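Local coordinates for putative hydrolase YdeN (Bacillus subtilis, PDB 1UXO), which probably acts as a hydrolase of the alpha/beta-hydrolase class, working through a predicted serine charge-relay system, at residues H72-P77 with S99-S104; K103-L108 with I141-F146; R131-S136 with I154-Y159; K137-V142 with G164-E169. The protein carries 2 engineered substitutions. One frame throughout, in Å; residues are numbered along the deposited sequence.

How the contacts relate
The four contacts lie in one parallel-sheet fold, and three of them gather where strands 67-72, 92-98, 128-136 and 157-161 run out into loops. Contact 1 joins the turn after strand 67-72 to the loop after 92-98; contact 2, its centre about 8 Å from that of contact 1, carries that loop on to the start of helix 144-153. Contact 4 lies about 11 Å from contact 2, centre to centre, and shares Ile141 and Val142 with it. Contact 3 is the strand pairing behind them, its centre about 15 Å from that of contact 4. Contact 1 closes before contacts 3 and 4 open, yet the predicted charge-relay residues of contacts 1 and 4 meet in space.

Contact 1 of 4, residues H72-P77 with S99-S104; sequences HSLGCP and SGFAKS
The nucleophile elbow of an alpha/beta hydrolase, the type II' turn from His72 to Gly75, packs here against the loop residues Ser99 to Phe101. Ser73, the predicted charge-relay serine, takes a positive phi of 55° at the elbow, and Gly75 N closes the turn on His72 O at 2.9 Å. Phe101 carries most of the contact. Its CE2 presses on the turn backbone, 3.4 Å from Ser73 C, while CZ reaches Leu74 CD1 at 4.0 Å; the backbone N of Leu74 meets the ring at its edge. Over one face comes Pro77, whose CG lies 4.2 Å from the Phe101 ring centroid and 24° off the normal, a CH-pi contact displaced toward the rim. With chi1 at 60°, Phe101 CG stands between its own backbone N and carbonyl carbon, which carries the ring in against the turn. Cys76 adds its sulfur, SG lying 3.6 Å from Gly100 CA. The packing also buries Ser99 O, Phe101 N and Phe101 O, none of which has a polar partner in the model. At the far end Ser99 OG sits at the edge of the His72 ring, whose NE2 bonds His166 O. The turn leads into helix 75-84; the Ser73 backbone bonds Val98 and Cys76 rests on Leu97 of strand 92-98, while the Ser99 backbone bonds Ile134 and ties the loop to strand 128-136.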
loop_
_atom_site.group_PDB
_atom_site.type_symbol
_atom_site.label_atom_id
_atom_site.label_comp_id
_atom_site.label_asym_id
_atom_site.label_seq_id
_atom_site.Cartn_x
_atom_site.Cartn_y
_atom_site.Cartn_z
ATOM N N HIS A 72 -3.202 1.137 -0.839
ATOM C CA HIS A 72 -4.080 0.804 -1.906
ATOM C C HIS A 72 -3.815 1.674 -3.133
ATOM O O HIS A 72 -3.677 2.910 -3.037
ATOM C CB HIS A 72 -5.554 0.952 -1.481
ATOM C CG HIS A 72 -6.540 0.526 -2.548
ATOM N ND1 HIS A 72 -7.625 1.307 -2.895
ATOM C CD2 HIS A 72 -6.639 -0.608 -3.297
ATOM C CE1 HIS A 72 -8.325 0.688 -3.838
ATOM N NE2 HIS A 72 -7.761 -0.475 -4.095
ATOM N N SER A 73 -3.647 0.991 -4.251
ATOM C CA SER A 73 -3.552 1.602 -5.570
ATOM C C SER A 73 -2.433 2.666 -5.616
ATOM O O SER A 73 -1.248 2.329 -5.346
ATOM C CB SER A 73 -4.959 2.078 -5.988
ATOM O OG SER A 73 -4.996 2.338 -7.393
ATOM N N LEU A 74 -2.784 3.933 -5.854
ATOM C CA LEU A 74 -1.760 5.025 -5.916
ATOM C C LEU A 74 -0.917 5.170 -4.666
ATOM O O LEU A 74 0.254 5.580 -4.736
ATOM C CB LEU A 74 -2.388 6.365 -6.277
ATOM C CG LEU A 74 -1.450 7.492 -6.678
ATOM C CD1 LEU A 74 -0.686 7.205 -8.023
ATOM C CD2 LEU A 74 -2.214 8.850 -6.724
ATOM N N GLY A 75 -1.442 4.773 -3.512
ATOM C CA GLY A 75 -0.630 4.805 -2.301
ATOM C C GLY A 75 0.584 3.908 -2.362
ATOM O O GLY A 75 1.560 4.119 -1.645
ATOM N N CYS A 76 0.475 2.855 -3.160
ATOM C CA CYS A 76 1.583 1.914 -3.374
ATOM C C CYS A 76 2.857 2.563 -3.937
ATOM O O CYS A 76 3.898 2.497 -3.250
ATOM C CB CYS A 76 1.114 0.675 -4.138
ATOM S SG CYS A 76 -0.239 -0.208 -3.319
ATOM N N PRO A 77 2.830 3.152 -5.147
ATOM C CA PRO A 77 4.050 3.773 -5.650
ATOM C C PRO A 77 4.513 4.925 -4.765
ATOM O O PRO A 77 5.710 5.191 -4.642
ATOM C CB PRO A 77 3.685 4.228 -7.073
ATOM C CG PRO A 77 2.150 4.297 -7.091
ATOM C CD PRO A 77 1.764 3.178 -6.175
ATOM N N SER A 99 -3.429 -3.781 -5.003
ATOM C CA SER A 99 -3.467 -3.264 -6.375
ATOM C C SER A 99 -2.268 -2.410 -6.677
ATOM O O SER A 99 -2.397 -1.367 -7.339
ATOM C CB SER A 99 -4.736 -2.508 -6.604
ATOM O OG SER A 99 -5.827 -3.269 -6.210
ATOM N N GLY A 100 -1.104 -2.835 -6.169
ATOM C CA GLY A 100 0.126 -2.082 -6.355
ATOM C C GLY A 100 0.623 -2.077 -7.797
ATOM O O GLY A 100 0.425 -3.047 -8.580
ATOM N N PHE A 101 1.314 -1.011 -8.147
ATOM C CA PHE A 101 1.875 -0.878 -9.464
ATOM C C PHE A 101 3.076 0.095 -9.360
ATOM O O PHE A 101 3.161 0.880 -8.397
ATOM C CB PHE A 101 0.837 -0.371 -10.487
ATOM C CG PHE A 101 0.253 0.974 -10.141
ATOM C CD1 PHE A 101 0.713 2.135 -10.755
ATOM C CD2 PHE A 101 -0.755 1.068 -9.181
ATOM C CE1 PHE A 101 0.176 3.373 -10.424
ATOM C CE2 PHE A 101 -1.307 2.310 -8.840
ATOM C CZ PHE A 101 -0.837 3.469 -9.445
ATOM N N ALA A 102 3.997 0.001 -10.318
ATOM C CA ALA A 102 5.204 0.866 -10.358
ATOM C C ALA A 102 5.511 1.393 -11.789
ATOM O O ALA A 102 6.685 1.675 -12.123
ATOM C CB ALA A 102 6.422 0.072 -9.853
ATOM N N LYS A 103 4.483 1.474 -12.640
ATOM C CA LYS A 103 4.588 2.061 -13.986
ATOM C C LYS A 103 3.265 2.705 -14.391
ATOM O O LYS A 103 2.232 2.508 -13.734
ATOM C CB LYS A 103 4.985 1.038 -15.021
ATOM C CG LYS A 103 3.961 -0.081 -15.294
ATOM C CD LYS A 103 4.662 -1.253 -15.934
ATOM C CE LYS A 103 3.754 -2.367 -16.224
ATOM N NZ LYS A 103 4.432 -3.505 -16.921
ATOM N N SER A 104 3.298 3.512 -15.456
ATOM C CA SER A 104 2.133 4.277 -15.879
ATOM C C SER A 104 0.903 3.425 -16.064
ATOM O O SER A 104 0.964 2.367 -16.719
ATOM C CB SER A 104 2.421 4.877 -17.271
ATOM O OG SER A 104 1.302 5.493 -17.809
#

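Contact 2 of 4, residues K103-L108 with I141-F146; sequences KSLPTL and IVPFSF
A type I turn from Leu105 to Leu108, closed by Leu108 N to Leu105 O at 3.0 Å, faces the start of helix 144-153, where Pro143 holds the N-cap position, and the CA atoms of Leu105 and Val142 stay 6.6 Å apart, so the contact is made largely by side chains and bridging water. Lys103 crosses the Phe146 ring at about a right angle. Its CE sits almost over the ring centre, 3.4 Å from the centroid and 7° off the normal, as a CH-pi contact; NZ, farther out at 4.4 Å from the same centroid, makes a cation-pi interaction. The extended chain beyond CG lays the lysine across this face. Pro143 CD lies over the opposite face, so the ring is sandwiched, and Ser104 O approaches its edge near the ring plane. The buried Leu105 divides its two methyls: CD1 touches Val142 CG2 at 4.0 Å, and CD2 meets Phe146 CD2. Leu108 CD1 packs on Ile141 CG2 at 3.8 Å. A water spans the backbones, accepting from Thr107 N and donating to Ile141 O at 2.7 Å. A second water accepts from Lys103 NZ and is shared with Ser145 OG. The ammonium group, also salt-bridged to Asp149, therefore combines ring, water and carboxylate partners, consistent with a charged lysine kept at the protein surface while its methylenes pack on an aromatic face.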
loop_
_atom_site.group_PDB
_atom_site.type_symbol
_atom_site.label_atom_id
_atom_site.label_comp_id
_atom_site.label_asym_id
_atom_site.label_seq_id
_atom_site.Cartn_x
_atom_site.Cartn_y
_atom_site.Cartn_z
ATOM N N LYS A 103 4.483 1.474 -12.640
ATOM C CA LYS A 103 4.588 2.061 -13.986
ATOM C C LYS A 103 3.265 2.705 -14.391
ATOM O O LYS A 103 2.232 2.508 -13.734
ATOM C CB LYS A 103 4.985 1.038 -15.021
ATOM C CG LYS A 103 3.961 -0.081 -15.294
ATOM C CD LYS A 103 4.662 -1.253 -15.934
ATOM C CE LYS A 103 3.754 -2.367 -16.224
ATOM N NZ LYS A 103 4.432 -3.505 -16.921
ATOM N N SER A 104 3.298 3.512 -15.456
ATOM C CA SER A 104 2.133 4.277 -15.879
ATOM C C SER A 104 0.903 3.425 -16.064
ATOM O O SER A 104 0.964 2.367 -16.719
ATOM C CB SER A 104 2.421 4.877 -17.271
ATOM O OG SER A 104 1.302 5.493 -17.809
ATOM N N LEU A 105 -0.222 3.912 -15.562
ATOM C CA LEU A 105 -1.519 3.320 -15.802
ATOM C C LEU A 105 -2.154 3.940 -17.057
ATOM O O LEU A 105 -2.445 5.144 -17.090
ATOM C CB LEU A 105 -2.441 3.572 -14.600
ATOM C CG LEU A 105 -1.984 2.974 -13.263
ATOM C CD1 LEU A 105 -3.082 3.291 -12.257
ATOM C CD2 LEU A 105 -1.702 1.460 -13.331
ATOM N N PRO A 106 -2.312 3.163 -18.120
ATOM C CA PRO A 106 -2.873 3.747 -19.339
ATOM C C PRO A 106 -4.196 4.491 -19.178
ATOM O O PRO A 106 -4.419 5.462 -19.907
ATOM C CB PRO A 106 -2.995 2.547 -20.273
ATOM C CG PRO A 106 -1.963 1.637 -19.776
ATOM C CD PRO A 106 -2.027 1.728 -18.284
ATOM N N THR A 107 -5.058 4.079 -18.248
ATOM C CA THR A 107 -6.348 4.751 -18.138
ATOM C C THR A 107 -6.292 5.950 -17.187
ATOM O O THR A 107 -7.281 6.671 -17.079
ATOM C CB THR A 107 -7.469 3.827 -17.768
ATOM O OG1 THR A 107 -7.219 3.323 -16.458
ATOM C CG2 THR A 107 -7.544 2.605 -18.715
ATOM N N LEU A 108 -5.170 6.149 -16.494
ATOM C CA LEU A 108 -4.958 7.265 -15.547
ATOM C C LEU A 108 -3.546 7.862 -15.719
ATOM O O LEU A 108 -2.720 7.897 -14.806
ATOM C CB LEU A 108 -5.155 6.741 -14.119
ATOM C CG LEU A 108 -6.617 6.519 -13.697
ATOM C CD1 LEU A 108 -6.699 5.863 -12.286
ATOM C CD2 LEU A 108 -7.385 7.834 -13.657
ATOM N N ILE A 141 -8.413 -1.057 -13.744
ATOM C CA ILE A 141 -7.686 0.206 -13.475
ATOM C C ILE A 141 -6.197 -0.058 -13.371
ATOM O O ILE A 141 -5.388 0.544 -14.080
ATOM C CB ILE A 141 -8.219 0.912 -12.223
ATOM C CG1 ILE A 141 -9.695 1.316 -12.427
ATOM C CG2 ILE A 141 -7.322 2.139 -11.950
ATOM C CD1 ILE A 141 -10.419 1.785 -11.163
ATOM N N VAL A 142 -5.837 -0.984 -12.475
ATOM C CA VAL A 142 -4.480 -1.520 -12.368
ATOM C C VAL A 142 -4.448 -2.954 -12.930
ATOM O O VAL A 142 -4.860 -3.892 -12.263
ATOM C CB VAL A 142 -3.974 -1.542 -10.921
ATOM C CG1 VAL A 142 -2.534 -2.020 -10.899
ATOM C CG2 VAL A 142 -3.998 -0.124 -10.320
ATOM N N PRO A 143 -3.961 -3.148 -14.126
ATOM C CA PRO A 143 -3.958 -4.503 -14.698
ATOM C C PRO A 143 -3.198 -5.436 -13.809
ATOM O O PRO A 143 -2.135 -5.098 -13.226
ATOM C CB PRO A 143 -3.301 -4.315 -16.063
ATOM C CG PRO A 143 -3.511 -2.870 -16.354
ATOM C CD PRO A 143 -3.415 -2.132 -15.055
ATOM N N PHE A 144 -3.786 -6.612 -13.618
ATOM C CA PHE A 144 -3.171 -7.665 -12.830
ATOM C C PHE A 144 -1.709 -7.919 -13.114
ATOM O O PHE A 144 -0.906 -8.080 -12.176
ATOM C CB PHE A 144 -3.968 -8.989 -12.944
ATOM C CG PHE A 144 -3.373 -10.108 -12.115
ATOM C CD1 PHE A 144 -3.555 -10.131 -10.743
ATOM C CD2 PHE A 144 -2.642 -11.140 -12.733
ATOM C CE1 PHE A 144 -2.999 -11.178 -9.989
ATOM C CE2 PHE A 144 -2.118 -12.194 -11.980
ATOM C CZ PHE A 144 -2.255 -12.183 -10.619
ATOM N N SER A 145 -1.343 -7.902 -14.395
ATOM C CA SER A 145 0.051 -8.113 -14.806
ATOM C C SER A 145 1.010 -7.084 -14.218
ATOM O O SER A 145 2.168 -7.382 -13.939
ATOM C CB SER A 145 0.159 -8.093 -16.342
ATOM O OG SER A 145 -0.218 -6.834 -16.841
ATOM N N PHE A 146 0.532 -5.861 -14.053
ATOM C CA PHE A 146 1.365 -4.800 -13.455
ATOM C C PHE A 146 1.680 -5.099 -11.978
ATOM O O PHE A 146 2.778 -4.756 -11.450
ATOM C CB PHE A 146 0.635 -3.467 -13.505
ATOM C CG PHE A 146 0.514 -2.818 -14.867
ATOM C CD1 PHE A 146 0.396 -3.537 -16.073
ATOM C CD2 PHE A 146 0.437 -1.455 -14.900
ATOM C CE1 PHE A 146 0.240 -2.884 -17.295
ATOM C CE2 PHE A 146 0.268 -0.762 -16.132
ATOM C CZ PHE A 146 0.180 -1.472 -17.323
HETATM O O HOH W 1 2.722 -5.900 -17.336
HETATM O O HOH W 2 -5.063 1.531 -16.524
#

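Contact 3 of 4, residues R131-S136 with I154-Y159; sequences RAVIAS and IDAALY
Arg131 to Ala135 pair in parallel with Ala157 to Tyr159, and four backbone bonds form the ladder. Val133 N donates to Ala157 O at 2.8 Å, Tyr159 N to Val133 O at 2.8 Å and Ala135 N to Tyr159 O at 2.9 Å. These three are nearly straight, whereas Ala157 N to Arg131 O, 3.1 Å, bends to 150° at the hydrogen. The strand axes approach to 4.7 Å with 20° between their directions. On one face of the sheet Val133 CG1 meets Leu158 CD1 at 3.8 Å; on the other the Tyr159 ring brings CE2 to Ala132 CB at 4.0 Å, so that the methyl lies at the ring edge. Beyond the ladder, Arg131 reaches back to the residues entering strand 157-161. Its chain bends at chi3 (-64°), bringing the edge of the guanidinium to the carbonyls that follow helix 144-153: NE donates to Ile154 O at 3.0 Å, and NH2 to Asp155 O, each partner tilted somewhat from the guanidinium plane. NH2 also makes a long salt bridge to Asp155 OD2, while NH1 bonds Ala128 O. Asp155, with positive phi, is the C-prime residue of a Schellman motif, and the arginine grips the two carbonyls just beyond the helix end, in the link to strand 157-161. This is the closing pair of a beta-alpha-beta unit, strand 128-136, helix 144-153 and strand 157-161. Helix 144-153 packs on the Val133 and Leu158 face, helix 177-188 covers the Ala132 and Tyr159 face, and strand 92-98 lies on the far side of strand 128-136.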
loop_
_atom_site.group_PDB
_atom_site.type_symbol
_atom_site.label_atom_id
_atom_site.label_comp_id
_atom_site.label_asym_id
_atom_site.label_seq_id
_atom_site.Cartn_x
_atom_site.Cartn_y
_atom_site.Cartn_z
ATOM N N ARG A 131 6.902 -8.682 2.721
ATOM C CA ARG A 131 6.327 -7.943 1.570
ATOM C C ARG A 131 5.298 -8.789 0.819
ATOM O O ARG A 131 5.564 -9.950 0.524
ATOM C CB ARG A 131 7.430 -7.494 0.626
ATOM C CG ARG A 131 8.631 -6.803 1.280
ATOM C CD ARG A 131 9.852 -6.553 0.337
ATOM N NE ARG A 131 10.390 -7.846 -0.096
ATOM C CZ ARG A 131 11.164 -8.652 0.641
ATOM N NH1 ARG A 131 11.529 -8.305 1.885
ATOM N NH2 ARG A 131 11.570 -9.817 0.129
ATOM N N ALA A 132 4.167 -8.170 0.494
ATOM C CA ALA A 132 3.103 -8.804 -0.265
ATOM C C ALA A 132 2.389 -7.810 -1.144
ATOM O O ALA A 132 2.337 -6.596 -0.834
ATOM C CB ALA A 132 2.093 -9.476 0.664
ATOM N N VAL A 133 1.929 -8.338 -2.265
ATOM C CA VAL A 133 1.038 -7.663 -3.225
ATOM C C VAL A 133 -0.272 -8.474 -3.350
ATOM O O VAL A 133 -0.272 -9.716 -3.539
ATOM C CB VAL A 133 1.683 -7.545 -4.584
ATOM C CG1 VAL A 133 0.721 -6.922 -5.601
ATOM C CG2 VAL A 133 2.959 -6.758 -4.498
ATOM N N ILE A 134 -1.400 -7.796 -3.179
ATOM C CA ILE A 134 -2.716 -8.425 -3.340
ATOM C C ILE A 134 -3.347 -7.775 -4.544
ATOM O O ILE A 134 -3.417 -6.541 -4.619
ATOM C CB ILE A 134 -3.567 -8.152 -2.110
ATOM C CG1 ILE A 134 -2.830 -8.717 -0.878
ATOM C CG2 ILE A 134 -4.966 -8.703 -2.314
ATOM C CD1 ILE A 134 -3.506 -8.540 0.450
ATOM N N ALA A 135 -3.781 -8.568 -5.494
ATOM C CA ALA A 135 -4.246 -8.016 -6.766
ATOM C C ALA A 135 -5.372 -8.788 -7.333
ATOM O O ALA A 135 -5.439 -10.019 -7.201
ATOM C CB ALA A 135 -3.082 -7.948 -7.788
ATOM N N SER A 136 -6.239 -8.080 -8.036
ATOM C CA SER A 136 -7.434 -8.673 -8.651
ATOM C C SER A 136 -7.227 -8.993 -10.103
ATOM O O SER A 136 -6.853 -8.125 -10.880
ATOM C CB SER A 136 -8.625 -7.711 -8.504
ATOM O OG SER A 136 -9.718 -8.040 -9.385
ATOM N N ILE A 154 10.118 -6.700 -6.506
ATOM C CA ILE A 154 10.404 -6.513 -5.085
ATOM C C ILE A 154 10.286 -7.790 -4.247
ATOM O O ILE A 154 10.187 -7.692 -3.042
ATOM C CB ILE A 154 9.581 -5.340 -4.429
ATOM C CG1 ILE A 154 8.074 -5.665 -4.363
ATOM C CG2 ILE A 154 9.879 -3.999 -5.146
ATOM C CD1 ILE A 154 7.299 -4.763 -3.395
ATOM N N ASP A 155 10.388 -8.963 -4.875
ATOM C CA ASP A 155 10.356 -10.231 -4.176
ATOM C C ASP A 155 9.287 -10.258 -3.074
ATOM O O ASP A 155 9.554 -10.546 -1.902
ATOM C CB ASP A 155 11.731 -10.621 -3.609
ATOM C CG ASP A 155 11.722 -12.014 -3.021
ATOM O OD1 ASP A 155 10.965 -12.896 -3.575
ATOM O OD2 ASP A 155 12.419 -12.347 -1.996
ATOM N N ALA A 156 8.064 -9.967 -3.500
ATOM C CA ALA A 156 6.881 -9.986 -2.645
ATOM C C ALA A 156 5.986 -11.187 -2.972
ATOM O O ALA A 156 5.854 -11.551 -4.108
ATOM C CB ALA A 156 6.091 -8.724 -2.825
ATOM N N ALA A 157 5.343 -11.754 -1.958
ATOM C CA ALA A 157 4.304 -12.773 -2.108
ATOM C C ALA A 157 3.121 -12.142 -2.811
ATOM O O ALA A 157 2.668 -11.060 -2.412
ATOM C CB ALA A 157 3.851 -13.260 -0.748
ATOM N N LEU A 158 2.646 -12.791 -3.864
ATOM C CA LEU A 158 1.493 -12.281 -4.644
ATOM C C LEU A 158 0.279 -13.119 -4.294
ATOM O O LEU A 158 0.309 -14.363 -4.370
ATOM C CB LEU A 158 1.771 -12.386 -6.113
ATOM C CG LEU A 158 0.634 -11.947 -7.055
ATOM C CD1 LEU A 158 0.462 -10.437 -7.034
ATOM C CD2 LEU A 158 0.920 -12.406 -8.443
ATOM N N TYR A 159 -0.783 -12.445 -3.934
ATOM C CA TYR A 159 -2.113 -13.047 -3.714
ATOM C C TYR A 159 -3.120 -12.522 -4.734
ATOM O O TYR A 159 -3.413 -11.321 -4.787
ATOM C CB TYR A 159 -2.556 -12.690 -2.304
ATOM C CG TYR A 159 -1.677 -13.240 -1.241
ATOM C CD1 TYR A 159 -1.878 -14.525 -0.741
ATOM C CD2 TYR A 159 -0.640 -12.507 -0.738
ATOM C CE1 TYR A 159 -1.059 -15.046 0.240
ATOM C CE2 TYR A 159 0.214 -13.038 0.266
ATOM C CZ TYR A 159 -0.019 -14.310 0.733
ATOM O OH TYR A 159 0.778 -14.813 1.720
#

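Contact 4 of 4, residues K137-V142 with G164-E169; sequences KDDQIV and GGHFLE
Asp139 OD1 is gripped by two backbone N-H groups while its other oxygen, OD2, holds His166. Ile141 N reaches OD1 of Asp139 at 2.8 Å nearly in line with the C-O bond, and Val142 N comes at 3.0 Å from above the carboxylate plane; together they form an Asx turn and motif that fix the rotation of the group. OD2 then offers its syn lone pair to His166 ND1 at 2.7 Å, with 156° at the hydrogen and the oxygen near the imidazole plane. The carboxylate and ring planes are 61° apart, so the groups meet twisted. Apolar atoms complete the setting of the ring: Ile141 CB lies over the centre of one face, its CD1 comes 3.5 Å from His166 CD2, and Val142 CG2 stands 3.6 Å from His166 CE1. With chi1 at -177°, His166 CG is anti to the backbone N, which swings the ring across to Asp139 and Ile141. Before it, Asp138 OD1 accepts two weak bonds, from Gly165 N at 3.0 Å and Gly164 N at 3.2 Å, and its OD2 bonds His163. Gly165 has the positive phi that suits glycine, in a type II' turn running from Gly164 to Phe167. Asp139 and His166 are predicted charge-relay residues, the nearest side-chain atoms of His166 and Ser73 being about 3 Å apart. Such geometry is consistent with an aspartate that orients the histidine, itself held by the loop's own backbone.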
loop_
_atom_site.group_PDB
_atom_site.type_symbol
_atom_site.label_atom_id
_atom_site.label_comp_id
_atom_site.label_asym_id
_atom_site.label_seq_id
_atom_site.Cartn_x
_atom_site.Cartn_y
_atom_site.Cartn_z
ATOM N N LYS A 137 -7.532 -10.232 -10.503
ATOM C CA LYS A 137 -7.367 -10.634 -11.890
ATOM C C LYS A 137 -8.167 -9.820 -12.868
ATOM O O LYS A 137 -7.686 -9.621 -13.990
ATOM C CB LYS A 137 -7.668 -12.132 -12.108
ATOM C CG LYS A 137 -7.302 -12.684 -13.470
ATOM C CD LYS A 137 -5.834 -12.447 -13.759
ATOM C CE LYS A 137 -5.176 -13.335 -14.802
ATOM N NZ LYS A 137 -5.715 -13.103 -16.128
ATOM N N ASP A 138 -9.335 -9.327 -12.464
ATOM C CA ASP A 138 -10.211 -8.574 -13.350
ATOM C C ASP A 138 -10.242 -7.071 -13.144
ATOM O O ASP A 138 -11.130 -6.364 -13.648
ATOM C CB ASP A 138 -11.622 -9.210 -13.385
ATOM C CG ASP A 138 -12.386 -9.073 -12.066
ATOM O OD1 ASP A 138 -11.807 -8.515 -11.095
ATOM O OD2 ASP A 138 -13.587 -9.538 -11.920
ATOM N N ASP A 139 -9.210 -6.579 -12.467
ATOM C CA ASP A 139 -8.990 -5.150 -12.285
ATOM C C ASP A 139 -8.783 -4.431 -13.645
ATOM O O ASP A 139 -7.906 -4.779 -14.441
ATOM C CB ASP A 139 -7.757 -4.958 -11.400
ATOM C CG ASP A 139 -7.678 -3.557 -10.748
ATOM O OD1 ASP A 139 -8.106 -2.536 -11.376
ATOM O OD2 ASP A 139 -7.210 -3.411 -9.602
ATOM N N GLN A 140 -9.659 -3.488 -13.928
ATOM C CA GLN A 140 -9.581 -2.719 -15.140
ATOM C C GLN A 140 -8.884 -1.355 -14.949
ATOM O O GLN A 140 -8.782 -0.573 -15.916
ATOM C CB GLN A 140 -11.017 -2.508 -15.664
ATOM C CG GLN A 140 -11.816 -3.830 -15.961
ATOM C CD GLN A 140 -11.132 -4.640 -16.986
ATOM O OE1 GLN A 140 -10.804 -4.113 -18.074
ATOM N NE2 GLN A 140 -10.788 -5.897 -16.642
ATOM N N ILE A 141 -8.413 -1.057 -13.744
ATOM C CA ILE A 141 -7.686 0.206 -13.475
ATOM C C ILE A 141 -6.197 -0.058 -13.371
ATOM O O ILE A 141 -5.388 0.544 -14.080
ATOM C CB ILE A 141 -8.219 0.912 -12.223
ATOM C CG1 ILE A 141 -9.695 1.316 -12.427
ATOM C CG2 ILE A 141 -7.322 2.139 -11.950
ATOM C CD1 ILE A 141 -10.419 1.785 -11.163
ATOM N N VAL A 142 -5.837 -0.984 -12.475
ATOM C CA VAL A 142 -4.480 -1.520 -12.368
ATOM C C VAL A 142 -4.448 -2.954 -12.930
ATOM O O VAL A 142 -4.860 -3.892 -12.263
ATOM C CB VAL A 142 -3.974 -1.542 -10.921
ATOM C CG1 VAL A 142 -2.534 -2.020 -10.899
ATOM C CG2 VAL A 142 -3.998 -0.124 -10.320
ATOM N N GLY A 164 -11.964 -9.515 -8.015
ATOM C CA GLY A 164 -11.828 -8.505 -6.986
ATOM C C GLY A 164 -12.125 -7.085 -7.418
ATOM O O GLY A 164 -11.943 -6.181 -6.632
ATOM N N GLY A 165 -12.563 -6.875 -8.663
ATOM C CA GLY A 165 -12.642 -5.545 -9.249
ATOM C C GLY A 165 -11.325 -4.788 -9.022
ATOM O O GLY A 165 -10.258 -5.289 -9.364
ATOM N N HIS A 166 -11.412 -3.581 -8.462
ATOM C CA HIS A 166 -10.245 -2.811 -7.949
ATOM C C HIS A 166 -10.308 -2.632 -6.380
ATOM O O HIS A 166 -9.721 -1.681 -5.790
ATOM C CB HIS A 166 -10.167 -1.493 -8.752
ATOM C CG HIS A 166 -9.002 -0.598 -8.427
ATOM N ND1 HIS A 166 -7.702 -1.021 -8.439
ATOM C CD2 HIS A 166 -8.959 0.742 -8.174
ATOM C CE1 HIS A 166 -6.905 0.002 -8.137
ATOM N NE2 HIS A 166 -7.650 1.080 -7.941
ATOM N N PHE A 167 -11.027 -3.547 -5.706
ATOM C CA PHE A 167 -11.235 -3.537 -4.259
ATOM C C PHE A 167 -11.846 -2.212 -3.731
ATOM O O PHE A 167 -11.397 -1.626 -2.729
ATOM C CB PHE A 167 -9.945 -3.895 -3.515
ATOM C CG PHE A 167 -9.309 -5.211 -3.940
ATOM C CD1 PHE A 167 -9.861 -6.423 -3.577
ATOM C CD2 PHE A 167 -8.144 -5.218 -4.680
ATOM C CE1 PHE A 167 -9.245 -7.636 -3.969
ATOM C CE2 PHE A 167 -7.535 -6.404 -5.082
ATOM C CZ PHE A 167 -8.079 -7.607 -4.725
ATOM N N LEU A 168 -12.883 -1.765 -4.425
ATOM C CA LEU A 168 -13.604 -0.535 -4.096
ATOM C C LEU A 168 -14.953 -0.771 -3.409
ATOM O O LEU A 168 -15.617 -1.810 -3.632
ATOM C CB LEU A 168 -13.849 0.217 -5.421
ATOM C CG LEU A 168 -12.639 0.528 -6.272
ATOM C CD1 LEU A 168 -13.032 1.141 -7.680
ATOM C CD2 LEU A 168 -11.812 1.549 -5.503
ATOM N N GLU A 169 -15.404 0.219 -2.619
ATOM C CA GLU A 169 -16.647 0.156 -1.905
ATOM C C GLU A 169 -17.843 -0.059 -2.837
ATOM O O GLU A 169 -18.745 -0.795 -2.477
ATOM C CB GLU A 169 -16.893 1.428 -1.060
ATOM C CG GLU A 169 -17.091 2.682 -1.875
ATOM C CD GLU A 169 -16.941 3.952 -1.049
ATOM O OE1 GLU A 169 -16.270 3.990 -0.013
ATOM O OE2 GLU A 169 -17.505 4.958 -1.455
#